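Local coordinates for protein glutathione-specific gamma-glutamylcyclotransferase (Saccharomyces cerevisiae S288c, PDB 5HWK) that cleaves glutathione, and not other gamma-glutamyl peptides, into 5-oxo-L-proline and a cysteinylglycine dipeptide, at residues R38-S43 with E168-P173; R27-I32 with E129-H134; P53-T58 with K181-S186; S22-R27 with V95-P100. One frame throughout, in Å; residues are numbered along the deposited sequence. Where two conformers were deposited one is given.

Contact 1. Residues R38-S43 with E168-P173; sequences RFWQSS and EAFVGP. With PO4 (phosphate ion), chain D.
The indole of Trp40 lies against Gly172 and Pro173, and Arg38 CB lies over the opposite face, toward the rim. Pro173 CA sits over the six-membered ring, 3.7 Å from its centroid and 5° off the normal, in a CH-pi contact. The peptide bond before Pro173 is cis. At the edge of the indole, Phe170 CZ is 4.0 Å from Trp40 CE3. Gln41 OE1 in turn lies at the edge of the Phe170 ring, and its hydrogen bond goes to Asn167. Trp40 CG is turned opposite the carbonyl carbon (chi1 -67°), which lays the ring alongside Gly172. Gly172 CA packs close against the indole. An alanine in place of Trp40 would probably open a gap beneath Pro173 and leave Phe170 CZ without its apolar neighbour.

The backbones join in a single bridge at Gln41 and Phe170. Val171 N gives a nearly straight bond (175°) to Trp40 O at 2.8 Å, from above the carbonyl plane. Ala169 O is gripped twice by one residue. Ser42 N reaches it at 2.8 Å, and Ser42 OG at 3.1 Å in the carbonyl plane, on a lone pair. Ser43 OG bonds O3 of a phosphate ion at 2.6 Å; the ion probably comes from the crystallisation liquor.

Behind this contact, Arg38, Gln41 and Ser43 pair through their backbones with strand 54-61. Phe71 of helix 69-78 meets the Trp40 ring and touches Phe170 and Pro173. Phe39 turns away from 168-173 and packs on helices 176-185 and 219-232.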
loop_
_atom_site.group_PDB
_atom_site.type_symbol
_atom_site.label_atom_id
_atom_site.label_comp_id
_atom_site.label_asym_id
_atom_site.label_seq_id
_atom_site.Cartn_x
_atom_site.Cartn_y
_atom_site.Cartn_z
ATOM N N ARG A 38 3.338 0.059 5.507
ATOM C CA ARG A 38 3.632 -0.556 6.798
ATOM C C ARG A 38 2.349 -1.170 7.327
ATOM O O ARG A 38 1.249 -0.672 7.086
ATOM C CB ARG A 38 4.134 0.504 7.820
ATOM C CG ARG A 38 5.544 1.058 7.549
ATOM C CD ARG A 38 6.578 -0.030 7.721
ATOM N NE ARG A 38 7.965 0.393 7.550
ATOM C CZ ARG A 38 8.626 0.388 6.395
ATOM N NH1 ARG A 38 8.004 0.066 5.256
ATOM N NH2 ARG A 38 9.912 0.739 6.380
ATOM N N PHE A 39 2.498 -2.229 8.137
ATOM C CA PHE A 39 1.324 -2.870 8.745
ATOM C C PHE A 39 1.017 -2.193 10.088
ATOM O O PHE A 39 1.080 -2.778 11.177
ATOM C CB PHE A 39 1.536 -4.372 8.898
ATOM C CG PHE A 39 1.188 -5.191 7.669
ATOM C CD1 PHE A 39 1.646 -4.839 6.415
ATOM C CD2 PHE A 39 0.433 -6.356 7.806
ATOM C CE1 PHE A 39 1.344 -5.616 5.304
ATOM C CE2 PHE A 39 0.156 -7.147 6.738
ATOM C CZ PHE A 39 0.584 -6.779 5.478
ATOM N N TRP A 40 0.745 -0.886 9.984
ATOM C CA TRP A 40 0.547 0.030 11.100
ATOM C C TRP A 40 -0.890 0.494 11.242
ATOM O O TRP A 40 -1.142 1.521 11.898
ATOM C CB TRP A 40 1.508 1.201 11.005
ATOM C CG TRP A 40 2.933 0.821 11.200
ATOM C CD1 TRP A 40 3.432 -0.413 11.574
ATOM C CD2 TRP A 40 4.051 1.700 11.117
ATOM N NE1 TRP A 40 4.803 -0.344 11.671
ATOM C CE2 TRP A 40 5.209 0.942 11.399
ATOM C CE3 TRP A 40 4.192 3.049 10.780
ATOM C CZ2 TRP A 40 6.490 1.493 11.356
ATOM C CZ3 TRP A 40 5.476 3.597 10.745
ATOM C CH2 TRP A 40 6.598 2.819 11.037
ATOM N N GLN A 41 -1.840 -0.244 10.664
ATOM C CA GLN A 41 -3.256 0.022 10.803
ATOM C C GLN A 41 -3.889 -1.179 11.504
ATOM O O GLN A 41 -3.602 -2.327 11.166
ATOM C CB GLN A 41 -3.868 0.269 9.430
ATOM C CG GLN A 41 -5.333 0.607 9.455
ATOM C CD GLN A 41 -5.564 2.090 9.736
ATOM O OE1 GLN A 41 -4.639 2.824 10.112
ATOM N NE2 GLN A 41 -6.789 2.546 9.517
ATOM N N SER A 42 -4.655 -0.945 12.559
ATOM C CA SER A 42 -5.301 -2.096 13.190
ATOM C C SER A 42 -6.587 -2.490 12.458
ATOM O O SER A 42 -7.204 -1.668 11.781
ATOM C CB SER A 42 -5.621 -1.769 14.628
ATOM O OG SER A 42 -6.529 -0.733 14.611
ATOM N N SER A 43 -6.926 -3.791 12.515
ATOM C CA SER A 43 -8.159 -4.303 11.945
ATOM C C SER A 43 -8.976 -4.920 13.077
ATOM O O SER A 43 -8.489 -5.806 13.809
ATOM C CB SER A 43 -7.860 -5.357 10.901
ATOM O OG SER A 43 -9.068 -5.986 10.525
ATOM N N GLU A 168 -8.012 6.818 14.127
ATOM C CA GLU A 168 -8.183 6.070 15.382
ATOM C C GLU A 168 -7.509 4.704 15.354
ATOM O O GLU A 168 -7.141 4.198 16.415
ATOM C CB GLU A 168 -9.684 5.892 15.691
ATOM C CG GLU A 168 -10.506 5.185 14.588
ATOM N N ALA A 169 -7.374 4.066 14.174
ATOM C CA ALA A 169 -6.854 2.713 14.068
ATOM C C ALA A 169 -5.348 2.699 13.802
ATOM O O ALA A 169 -4.766 1.629 13.664
ATOM C CB ALA A 169 -7.640 1.942 13.001
ATOM N N PHE A 170 -4.694 3.852 13.733
ATOM C CA PHE A 170 -3.266 3.849 13.431
ATOM C C PHE A 170 -2.505 3.410 14.663
ATOM O O PHE A 170 -2.734 3.918 15.754
ATOM C CB PHE A 170 -2.813 5.254 13.004
ATOM C CG PHE A 170 -1.424 5.327 12.440
ATOM C CD1 PHE A 170 -1.187 4.987 11.113
ATOM C CD2 PHE A 170 -0.364 5.760 13.209
ATOM C CE1 PHE A 170 0.114 5.096 10.539
ATOM C CE2 PHE A 170 0.939 5.872 12.667
ATOM C CZ PHE A 170 1.174 5.545 11.334
ATOM N N VAL A 171 -1.569 2.498 14.485
ATOM C CA VAL A 171 -0.823 1.959 15.622
ATOM C C VAL A 171 0.673 2.183 15.472
ATOM O O VAL A 171 1.445 1.701 16.298
ATOM C CB VAL A 171 -1.126 0.466 15.883
ATOM C CG1 VAL A 171 -2.520 0.266 16.345
ATOM C CG2 VAL A 171 -1.011 -0.313 14.648
ATOM N N GLY A 172 1.110 2.876 14.418
ATOM C CA GLY A 172 2.537 3.036 14.190
ATOM C C GLY A 172 3.073 4.131 15.094
ATOM O O GLY A 172 2.314 4.902 15.717
ATOM N N PRO A 173 4.419 4.233 15.197
ATOM C CA PRO A 173 5.375 3.275 14.656
ATOM C C PRO A 173 5.381 2.028 15.539
ATOM O O PRO A 173 5.073 2.068 16.735
ATOM C CB PRO A 173 6.703 4.019 14.757
ATOM C CG PRO A 173 6.537 4.873 15.967
ATOM C CD PRO A 173 5.086 5.285 16.000
HETATM P P PO4 D . -11.077 -3.135 9.915
HETATM O O1 PO4 D . -10.998 -2.581 11.334
HETATM O O2 PO4 D . -12.111 -2.382 9.107
HETATM O O3 PO4 D . -11.272 -4.659 9.940
HETATM O O4 PO4 D . -9.675 -2.895 9.252
#

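Contact 2. Residues R27-I32 with E129-H134; sequences RIPAII and ETNREH
Ile31 and Glu129 form an antiparallel hydrogen-bonded pair, where the end of strand 119-129 meets strand 26-33. Ile31 N bonds Glu129 O at 2.7 Å, and Glu129 N returns the bond to Ile31 O at 3.0 Å, in the carbonyl plane on a lone pair. Ala30 CA adds a CA-H...O contact to Glu129 O.

Beyond this pair a side chain takes over. Thr130 OG1 donates to Pro29 O at 2.6 Å, tilted from the carbonyl plane. Thr130 OG1 is turned opposite its own backbone N (chi1 -171°), which points the hydroxyl at the strand. His134 ND1 donates to Asn131 OD1 at 2.8 Å. That oxygen lies in the imidazole plane, and the bond fixes how the ring is turned. A water gives a hydrogen bond to Arg27 O and also lies 3.3 Å from His134 NE2.

Side-chain packing fills in between. Pro29 CD stands over the centre of the His134 ring, 3.5 Å from the centroid and 7° off the normal, in a CH-pi contact. Ile28 CG2 packs across Thr130, 3.6 Å from OG1. Ile31 CG2 lies by the carboxylate of Glu129, whose OE1 bonds His33. A leucine in place of His134 would probably leave Asn131 OD1 without its ring N-H partner and the water without its second neighbour.

The chemistry changes along the contact: paired backbones at Ile31, a hydroxyl bond at Pro29, then an imidazole face. Strand 26-33 thus stays joined to the chain after strand pairing with it has ended.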
loop_
_atom_site.group_PDB
_atom_site.type_symbol
_atom_site.label_atom_id
_atom_site.label_comp_id
_atom_site.label_asym_id
_atom_site.label_seq_id
_atom_site.Cartn_x
_atom_site.Cartn_y
_atom_site.Cartn_z
ATOM N N ARG A 27 -5.070 -2.720 -15.272
ATOM C CA ARG A 27 -4.451 -3.095 -13.991
ATOM C C ARG A 27 -2.958 -3.141 -14.281
ATOM O O ARG A 27 -2.489 -4.063 -14.956
ATOM C CB ARG A 27 -4.946 -4.460 -13.498
ATOM C CG ARG A 27 -4.272 -4.876 -12.246
ATOM C CD ARG A 27 -4.726 -6.293 -11.796
ATOM N NE ARG A 27 -4.219 -6.684 -10.478
ATOM C CZ ARG A 27 -3.054 -7.297 -10.297
ATOM N NH1 ARG A 27 -2.281 -7.567 -11.345
ATOM N NH2 ARG A 27 -2.680 -7.667 -9.056
ATOM N N ILE A 28 -2.222 -2.140 -13.829
ATOM C CA ILE A 28 -0.817 -1.969 -14.191
ATOM C C ILE A 28 0.035 -2.205 -12.949
ATOM O O ILE A 28 -0.101 -1.451 -11.976
ATOM C CB ILE A 28 -0.558 -0.550 -14.727
ATOM C CG1 ILE A 28 -1.434 -0.250 -15.956
ATOM C CG2 ILE A 28 0.943 -0.357 -14.963
ATOM C CD1 ILE A 28 -1.265 1.147 -16.456
ATOM N N PRO A 29 0.932 -3.204 -12.942
ATOM C CA PRO A 29 1.860 -3.366 -11.813
ATOM C C PRO A 29 2.692 -2.107 -11.697
ATOM O O PRO A 29 3.093 -1.519 -12.702
ATOM C CB PRO A 29 2.730 -4.552 -12.240
ATOM C CG PRO A 29 1.984 -5.238 -13.296
ATOM C CD PRO A 29 1.182 -4.202 -13.996
ATOM N N ALA A 30 2.933 -1.664 -10.474
ATOM C CA ALA A 30 3.513 -0.340 -10.317
ATOM C C ALA A 30 4.512 -0.303 -9.185
ATOM O O ALA A 30 4.248 -0.820 -8.089
ATOM C CB ALA A 30 2.437 0.710 -10.016
ATOM N N ILE A 31 5.638 0.354 -9.453
ATOM C CA ILE A 31 6.510 0.871 -8.417
ATOM C C ILE A 31 5.964 2.249 -8.075
ATOM O O ILE A 31 6.027 3.167 -8.902
ATOM C CB ILE A 31 7.958 0.937 -8.911
ATOM C CG1 ILE A 31 8.439 -0.443 -9.399
ATOM C CG2 ILE A 31 8.866 1.555 -7.850
ATOM C CD1 ILE A 31 9.830 -0.394 -10.032
ATOM N N ILE A 32 5.384 2.388 -6.892
ATOM C CA ILE A 32 4.779 3.637 -6.445
ATOM C C ILE A 32 5.833 4.391 -5.650
ATOM O O ILE A 32 6.320 3.890 -4.632
ATOM C CB ILE A 32 3.547 3.346 -5.574
ATOM C CG1 ILE A 32 2.556 2.422 -6.300
ATOM C CG2 ILE A 32 2.875 4.635 -5.140
ATOM C CD1 ILE A 32 1.529 1.775 -5.347
ATOM N N GLU A 129 6.441 3.723 -11.859
ATOM C CA GLU A 129 7.171 2.982 -12.873
ATOM C C GLU A 129 6.548 1.598 -12.969
ATOM O O GLU A 129 5.890 1.128 -12.037
ATOM C CB GLU A 129 8.649 2.783 -12.514
ATOM C CG GLU A 129 9.479 4.027 -12.279
ATOM C CD GLU A 129 10.771 3.694 -11.550
ATOM O OE1 GLU A 129 10.761 3.630 -10.293
ATOM O OE2 GLU A 129 11.789 3.465 -12.234
ATOM N N THR A 130 6.795 0.934 -14.093
ATOM C CA THR A 130 6.266 -0.399 -14.314
ATOM C C THR A 130 7.267 -1.230 -15.109
ATOM O O THR A 130 8.359 -0.770 -15.457
ATOM C CB THR A 130 4.886 -0.340 -14.969
ATOM O OG1 THR A 130 4.312 -1.655 -14.977
ATOM C CG2 THR A 130 5.009 0.165 -16.381
ATOM N N ASN A 131 6.892 -2.475 -15.393
ATOM C CA ASN A 131 7.782 -3.371 -16.114
ATOM C C ASN A 131 7.720 -3.103 -17.615
ATOM O O ASN A 131 6.923 -2.298 -18.102
ATOM C CB ASN A 131 7.500 -4.843 -15.778
ATOM C CG ASN A 131 6.049 -5.254 -16.024
ATOM O OD1 ASN A 131 5.377 -4.736 -16.917
ATOM N ND2 ASN A 131 5.570 -6.214 -15.232
ATOM N N ARG A 132 8.602 -3.780 -18.352
ATOM C CA ARG A 132 8.629 -3.605 -19.800
ATOM C C ARG A 132 7.289 -3.976 -20.417
ATOM O O ARG A 132 6.811 -3.302 -21.336
ATOM N N GLU A 133 6.643 -5.015 -19.879
ATOM C CA GLU A 133 5.388 -5.485 -20.450
ATOM C C GLU A 133 4.312 -4.406 -20.435
ATOM O O GLU A 133 3.444 -4.397 -21.316
ATOM C CB GLU A 133 4.914 -6.748 -19.727
ATOM N N HIS A 134 4.362 -3.476 -19.468
ATOM C CA HIS A 134 3.324 -2.465 -19.309
ATOM C C HIS A 134 3.794 -1.032 -19.546
ATOM O O HIS A 134 2.992 -0.113 -19.398
ATOM C CB HIS A 134 2.677 -2.552 -17.917
ATOM C CG HIS A 134 1.935 -3.829 -17.662
ATOM N ND1 HIS A 134 2.560 -4.976 -17.222
ATOM C CD2 HIS A 134 0.617 -4.131 -17.754
ATOM C CE1 HIS A 134 1.660 -5.930 -17.060
ATOM N NE2 HIS A 134 0.473 -5.441 -17.372
HETATM O O HOH W 1 -2.811 -5.527 -17.656
#

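Contact 3. Residues P53-T58 with K181-S186; sequences PGRVAT and KVIAVS
Arg55 lies across Val182, the two side chains meeting at about a right angle. Its CG is 3.8 Å from Val182 CG1. Farther out, Val182 CG2 rests over one face of the guanidinium, toward its rim, 3.9 Å from Arg55 NH2. The arginine bends at chi2 (-77°), and this folds the guanidinium back over the valine and its own strand. Arg55 NH1 then donates to Gly54 O at 3.2 Å. The oxygen lies close to the guanidinium plane, while the donor stands above the carbonyl plane. Arg55 NE has the stronger partner, a salt bridge to Glu174. Gly54 O near its plane and that salt bridge hold the cation, with a methyl group over one face.

Strand 54-61 is the middle strand of a three-stranded antiparallel sheet, between strands 35-40 and 42-43. Helix 176-185 passes it steeply, the short axes coming within 7.3 Å at a crossing angle of -106°. The contact gathers around Pro53 to Arg55 and Val182 to Ser186. Ile183 CG1 touches Arg55 CB at 3.9 Å, and Ile183 also packs on Phe39 and on Leu224 and Val228 of helix 219-232. Val182 CG1 approaches Pro53 O to 3.4 Å. The Ser186 hydroxyl has one proton and two acceptors near it, Pro53 O and Val182 O, and the serine was modelled in two positions, so its bonding is not settled. Ser186 CB packs 3.9 Å from Gly54 CA.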
loop_
_atom_site.group_PDB
_atom_site.type_symbol
_atom_site.label_atom_id
_atom_site.label_comp_id
_atom_site.label_asym_id
_atom_site.label_seq_id
_atom_site.Cartn_x
_atom_site.Cartn_y
_atom_site.Cartn_z
ATOM N N PRO A 53 -7.275 -6.608 18.206
ATOM C CA PRO A 53 -7.149 -6.180 16.810
ATOM C C PRO A 53 -5.989 -6.850 16.096
ATOM O O PRO A 53 -4.978 -7.250 16.682
ATOM C CB PRO A 53 -6.894 -4.677 16.931
ATOM C CG PRO A 53 -7.509 -4.278 18.323
ATOM C CD PRO A 53 -7.170 -5.493 19.181
ATOM N N GLY A 54 -6.126 -6.931 14.790
ATOM C CA GLY A 54 -5.037 -7.369 13.943
ATOM C C GLY A 54 -4.256 -6.189 13.358
ATOM O O GLY A 54 -4.412 -5.036 13.771
ATOM N N ARG A 55 -3.454 -6.478 12.341
ATOM C CA ARG A 55 -2.609 -5.500 11.675
ATOM C C ARG A 55 -2.768 -5.631 10.177
ATOM O O ARG A 55 -2.542 -6.708 9.609
ATOM C CB ARG A 55 -1.130 -5.638 12.006
ATOM C CG ARG A 55 -0.805 -5.506 13.437
ATOM C CD ARG A 55 -0.837 -4.025 13.795
ATOM N NE ARG A 55 -0.382 -3.755 15.168
ATOM C CZ ARG A 55 -1.210 -3.728 16.192
ATOM N NH1 ARG A 55 -2.494 -3.983 16.059
ATOM N NH2 ARG A 55 -0.731 -3.436 17.390
ATOM N N VAL A 56 -3.073 -4.511 9.501
ATOM C CA VAL A 56 -3.254 -4.500 8.053
ATOM C C VAL A 56 -2.483 -3.306 7.496
ATOM O O VAL A 56 -1.890 -2.525 8.234
ATOM C CB VAL A 56 -4.755 -4.488 7.686
ATOM C CG1 VAL A 56 -5.401 -5.821 8.056
ATOM C CG2 VAL A 56 -5.478 -3.327 8.313
ATOM N N ALA A 57 -2.424 -3.227 6.166
ATOM C CA ALA A 57 -1.499 -2.292 5.526
ATOM C C ALA A 57 -2.043 -0.868 5.438
ATOM O O ALA A 57 -3.232 -0.645 5.165
ATOM C CB ALA A 57 -1.205 -2.773 4.113
ATOM N N THR A 58 -1.149 0.091 5.610
ATOM C CA THR A 58 -1.432 1.488 5.250
ATOM C C THR A 58 -0.208 2.032 4.547
ATOM O O THR A 58 0.837 1.423 4.543
ATOM C CB THR A 58 -1.871 2.281 6.506
ATOM O OG1 THR A 58 -2.266 3.585 6.093
ATOM C CG2 THR A 58 -0.758 2.422 7.507
ATOM N N LYS A 181 4.221 -10.217 16.392
ATOM C CA LYS A 181 3.580 -10.891 17.523
ATOM C C LYS A 181 2.071 -10.797 17.390
ATOM O O LYS A 181 1.347 -11.749 17.679
ATOM C CB LYS A 181 4.028 -10.245 18.838
ATOM C CG LYS A 181 5.403 -10.676 19.270
ATOM N N VAL A 182 1.566 -9.650 16.949
ATOM C CA VAL A 182 0.123 -9.531 16.721
ATOM C C VAL A 182 -0.329 -10.365 15.517
ATOM O O VAL A 182 -1.297 -11.144 15.599
ATOM C CB VAL A 182 -0.260 -8.051 16.552
ATOM C CG1 VAL A 182 -1.733 -7.971 16.202
ATOM C CG2 VAL A 182 0.105 -7.262 17.841
ATOM N N ILE A 183 0.366 -10.237 14.388
ATOM C CA ILE A 183 -0.085 -10.939 13.192
ATOM C C ILE A 183 -0.136 -12.445 13.426
ATOM O O ILE A 183 -1.038 -13.129 12.926
ATOM C CB ILE A 183 0.786 -10.576 11.979
ATOM C CG1 ILE A 183 0.554 -9.097 11.625
ATOM C CG2 ILE A 183 0.420 -11.466 10.758
ATOM C CD1 ILE A 183 1.491 -8.684 10.529
ATOM N N ALA A 184 0.781 -12.971 14.227
ATOM C CA ALA A 184 0.897 -14.412 14.380
ATOM C C ALA A 184 -0.268 -14.998 15.157
ATOM O O ALA A 184 -0.511 -16.200 15.052
ATOM C CB ALA A 184 2.186 -14.710 15.131
ATOM N N VAL A 185 -0.972 -14.203 15.963
ATOM C CA VAL A 185 -2.067 -14.721 16.797
ATOM C C VAL A 185 -3.455 -14.237 16.396
ATOM O O VAL A 185 -4.453 -14.801 16.864
ATOM C CB VAL A 185 -1.824 -14.458 18.298
ATOM C CG1 VAL A 185 -0.523 -15.140 18.749
ATOM C CG2 VAL A 185 -1.897 -12.958 18.605
ATOM N N SER A 186 -3.566 -13.211 15.576
ATOM C CA SER A 186 -4.861 -12.588 15.384
ATOM C C SER A 186 -5.652 -13.258 14.260
ATOM O O SER A 186 -5.099 -13.901 13.353
ATOM C CB SER A 186 -4.698 -11.083 15.092
ATOM O OG SER A 186 -4.109 -10.369 16.191
#

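Contact 4. Residues S22-R27 with V95-P100; sequences SHYTHR and VVYYIP
Tyr97 runs alongside Arg27 on one face of the sheet, and this is the tight part of the contact. Tyr97 CE1 is 3.4 Å from Arg27 CG, and Arg27 NE donates to Tyr97 OH at 3.1 Å. The hydroxyl sits at the guanidinium edge, near its plane. Arg27 is extended from CG to NE, which carries the group level with the hydroxyl. Tyr24 closes in next to them: Tyr97 CD1 lies over its ring, 3.6 Å from Tyr24 CG, with the ring planes at 54°. Backbone bonds run from Thr25 N to Tyr98 O at 2.8 Å and from Tyr98 N to His26 O at 3.0 Å.

The outer end is looser. Ser22 and His23 are exposed. Thr25 is still bonded through its backbone, but its methyl CG2 only touches Pro100 CG, at 3.9 Å. On the other face, His26 has Tyr98 CB at its ring edge and bonds Glu137 through ND1.

Tyr97 OH accepts a hydrogen bond from Arg27 NE and donates one to Leu16 O, while Arg27 NH2 bonds Ile17 O. The pair thus ties the sheet to helix 15-18, and Leu16 is part of the pocket that holds benzoic acid.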
loop_
_atom_site.group_PDB
_atom_site.type_symbol
_atom_site.label_atom_id
_atom_site.label_comp_id
_atom_site.label_asym_id
_atom_site.label_seq_id
_atom_site.Cartn_x
_atom_site.Cartn_y
_atom_site.Cartn_z
ATOM N N SER A 22 -14.356 -3.814 -8.871
ATOM C CA SER A 22 -15.168 -4.181 -10.016
ATOM C C SER A 22 -14.922 -3.229 -11.164
ATOM O O SER A 22 -14.653 -2.040 -10.981
ATOM C CB SER A 22 -16.655 -4.092 -9.663
ATOM O OG SER A 22 -16.922 -4.715 -8.427
ATOM N N HIS A 23 -15.024 -3.766 -12.359
ATOM C CA HIS A 23 -15.154 -2.987 -13.581
ATOM C C HIS A 23 -13.886 -2.250 -13.993
ATOM O O HIS A 23 -13.954 -1.337 -14.840
ATOM C CB HIS A 23 -16.357 -2.041 -13.526
ATOM C CG HIS A 23 -17.659 -2.754 -13.584
ATOM N ND1 HIS A 23 -18.538 -2.797 -12.523
ATOM C CD2 HIS A 23 -18.215 -3.497 -14.566
ATOM C CE1 HIS A 23 -19.592 -3.518 -12.861
ATOM N NE2 HIS A 23 -19.420 -3.957 -14.095
ATOM N N TYR A 24 -12.725 -2.600 -13.441
ATOM C CA TYR A 24 -11.512 -1.954 -13.918
ATOM C C TYR A 24 -11.274 -2.329 -15.376
ATOM O O TYR A 24 -11.612 -3.439 -15.822
ATOM C CB TYR A 24 -10.308 -2.346 -13.062
ATOM C CG TYR A 24 -9.833 -3.765 -13.208
ATOM C CD1 TYR A 24 -8.980 -4.119 -14.258
ATOM C CD2 TYR A 24 -10.186 -4.740 -12.268
ATOM C CE1 TYR A 24 -8.523 -5.425 -14.412
ATOM C CE2 TYR A 24 -9.747 -6.043 -12.411
ATOM C CZ TYR A 24 -8.892 -6.371 -13.466
ATOM O OH TYR A 24 -8.414 -7.654 -13.603
ATOM N N THR A 25 -10.662 -1.414 -16.117
ATOM C CA THR A 25 -10.275 -1.738 -17.492
ATOM C C THR A 25 -8.776 -1.735 -17.745
ATOM O O THR A 25 -8.356 -2.126 -18.852
ATOM C CB THR A 25 -10.936 -0.807 -18.510
ATOM O OG1 THR A 25 -10.509 0.507 -18.213
ATOM C CG2 THR A 25 -12.460 -0.876 -18.432
ATOM N N HIS A 26 -7.966 -1.308 -16.777
ATOM C CA HIS A 26 -6.523 -1.503 -16.770
ATOM C C HIS A 26 -6.106 -1.884 -15.357
ATOM O O HIS A 26 -6.682 -1.385 -14.370
ATOM C CB HIS A 26 -5.771 -0.203 -17.108
ATOM C CG HIS A 26 -6.088 0.347 -18.460
ATOM N ND1 HIS A 26 -5.361 0.026 -19.580
ATOM C CD2 HIS A 26 -7.068 1.177 -18.862
ATOM C CE1 HIS A 26 -5.863 0.666 -20.623
ATOM N NE2 HIS A 26 -6.908 1.368 -20.216
ATOM N N ARG A 27 -5.070 -2.720 -15.272
ATOM C CA ARG A 27 -4.451 -3.095 -13.991
ATOM C C ARG A 27 -2.958 -3.141 -14.281
ATOM O O ARG A 27 -2.489 -4.063 -14.956
ATOM C CB ARG A 27 -4.946 -4.460 -13.498
ATOM C CG ARG A 27 -4.272 -4.876 -12.246
ATOM C CD ARG A 27 -4.726 -6.293 -11.796
ATOM N NE ARG A 27 -4.219 -6.684 -10.478
ATOM C CZ ARG A 27 -3.054 -7.297 -10.297
ATOM N NH1 ARG A 27 -2.281 -7.567 -11.345
ATOM N NH2 ARG A 27 -2.680 -7.667 -9.056
ATOM N N VAL A 95 -0.179 -1.848 -7.446
ATOM C CA VAL A 95 -0.787 -1.767 -8.769
ATOM C C VAL A 95 -1.534 -0.448 -8.874
ATOM O O VAL A 95 -1.757 0.263 -7.894
ATOM C CB VAL A 95 -1.765 -2.932 -9.082
ATOM C CG1 VAL A 95 -1.063 -4.277 -9.066
ATOM C CG2 VAL A 95 -2.976 -2.913 -8.148
ATOM N N VAL A 96 -1.948 -0.143 -10.091
ATOM C CA VAL A 96 -2.867 0.953 -10.344
ATOM C C VAL A 96 -3.945 0.464 -11.307
ATOM O O VAL A 96 -3.646 -0.194 -12.316
ATOM C CB VAL A 96 -2.141 2.244 -10.754
ATOM C CG1 VAL A 96 -1.587 2.138 -12.128
ATOM C CG2 VAL A 96 -3.093 3.434 -10.641
ATOM N N TYR A 97 -5.199 0.726 -10.955
ATOM C CA TYR A 97 -6.358 0.318 -11.737
ATOM C C TYR A 97 -6.958 1.534 -12.388
ATOM O O TYR A 97 -6.959 2.615 -11.814
ATOM C CB TYR A 97 -7.444 -0.214 -10.785
ATOM C CG TYR A 97 -7.099 -1.538 -10.166
ATOM C CD1 TYR A 97 -7.237 -2.707 -10.908
ATOM C CD2 TYR A 97 -6.615 -1.646 -8.852
ATOM C CE1 TYR A 97 -6.927 -3.921 -10.385
ATOM C CE2 TYR A 97 -6.291 -2.889 -8.305
ATOM C CZ TYR A 97 -6.472 -4.011 -9.083
ATOM O OH TYR A 97 -6.152 -5.240 -8.575
ATOM N N TYR A 98 -7.513 1.351 -13.583
ATOM C CA TYR A 98 -8.341 2.401 -14.167
ATOM C C TYR A 98 -9.796 1.985 -14.098
ATOM O O TYR A 98 -10.159 0.867 -14.500
ATOM C CB TYR A 98 -8.000 2.626 -15.637
ATOM C CG TYR A 98 -8.819 3.751 -16.284
ATOM C CD1 TYR A 98 -8.592 5.084 -15.958
ATOM C CD2 TYR A 98 -9.867 3.464 -17.157
ATOM C CE1 TYR A 98 -9.324 6.103 -16.529
ATOM C CE2 TYR A 98 -10.589 4.486 -17.766
ATOM C CZ TYR A 98 -10.307 5.786 -17.442
ATOM O OH TYR A 98 -11.029 6.822 -17.986
ATOM N N ILE A 99 -10.621 2.891 -13.611
ATOM C CA ILE A 99 -12.062 2.709 -13.485
ATOM C C ILE A 99 -12.722 3.678 -14.455
ATOM O O ILE A 99 -12.566 4.891 -14.304
ATOM C CB ILE A 99 -12.541 2.970 -12.043
ATOM C CG1 ILE A 99 -11.661 2.258 -10.990
ATOM C CG2 ILE A 99 -14.040 2.663 -11.911
ATOM C CD1 ILE A 99 -11.604 0.775 -11.127
ATOM N N PRO A 100 -13.462 3.197 -15.445
ATOM C CA PRO A 100 -14.093 4.111 -16.438
ATOM C C PRO A 100 -15.120 5.019 -15.791
ATOM O O PRO A 100 -15.604 4.746 -14.674
ATOM C CB PRO A 100 -14.757 3.161 -17.444
ATOM C CG PRO A 100 -14.761 1.788 -16.783
ATOM C CD PRO A 100 -13.686 1.768 -15.721
#

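How the contacts relate
The four contacts form two pairs on opposite sides of the chain's centre, 27 to 28 Å apart between centres. Contacts 2 and 4 lie about 13 Å apart between centres, share Arg27 and use strand 26-33 of the six-stranded antiparallel sheet; Ile28 N bonds Val96 O between them. Contacts 1 and 3 lie about 9 Å apart between centres and meet in the three-stranded sheet, where Ser43 O and Gln41 O face Gly54 N and Val56 N. First segments run from 22 to 58 and second from 95 to 186, so all contacts cross. Each pair thus joins a different sheet; benzoic acid lies about 8 Å from the Gln41 side chain and 7 Å from that of Tyr97.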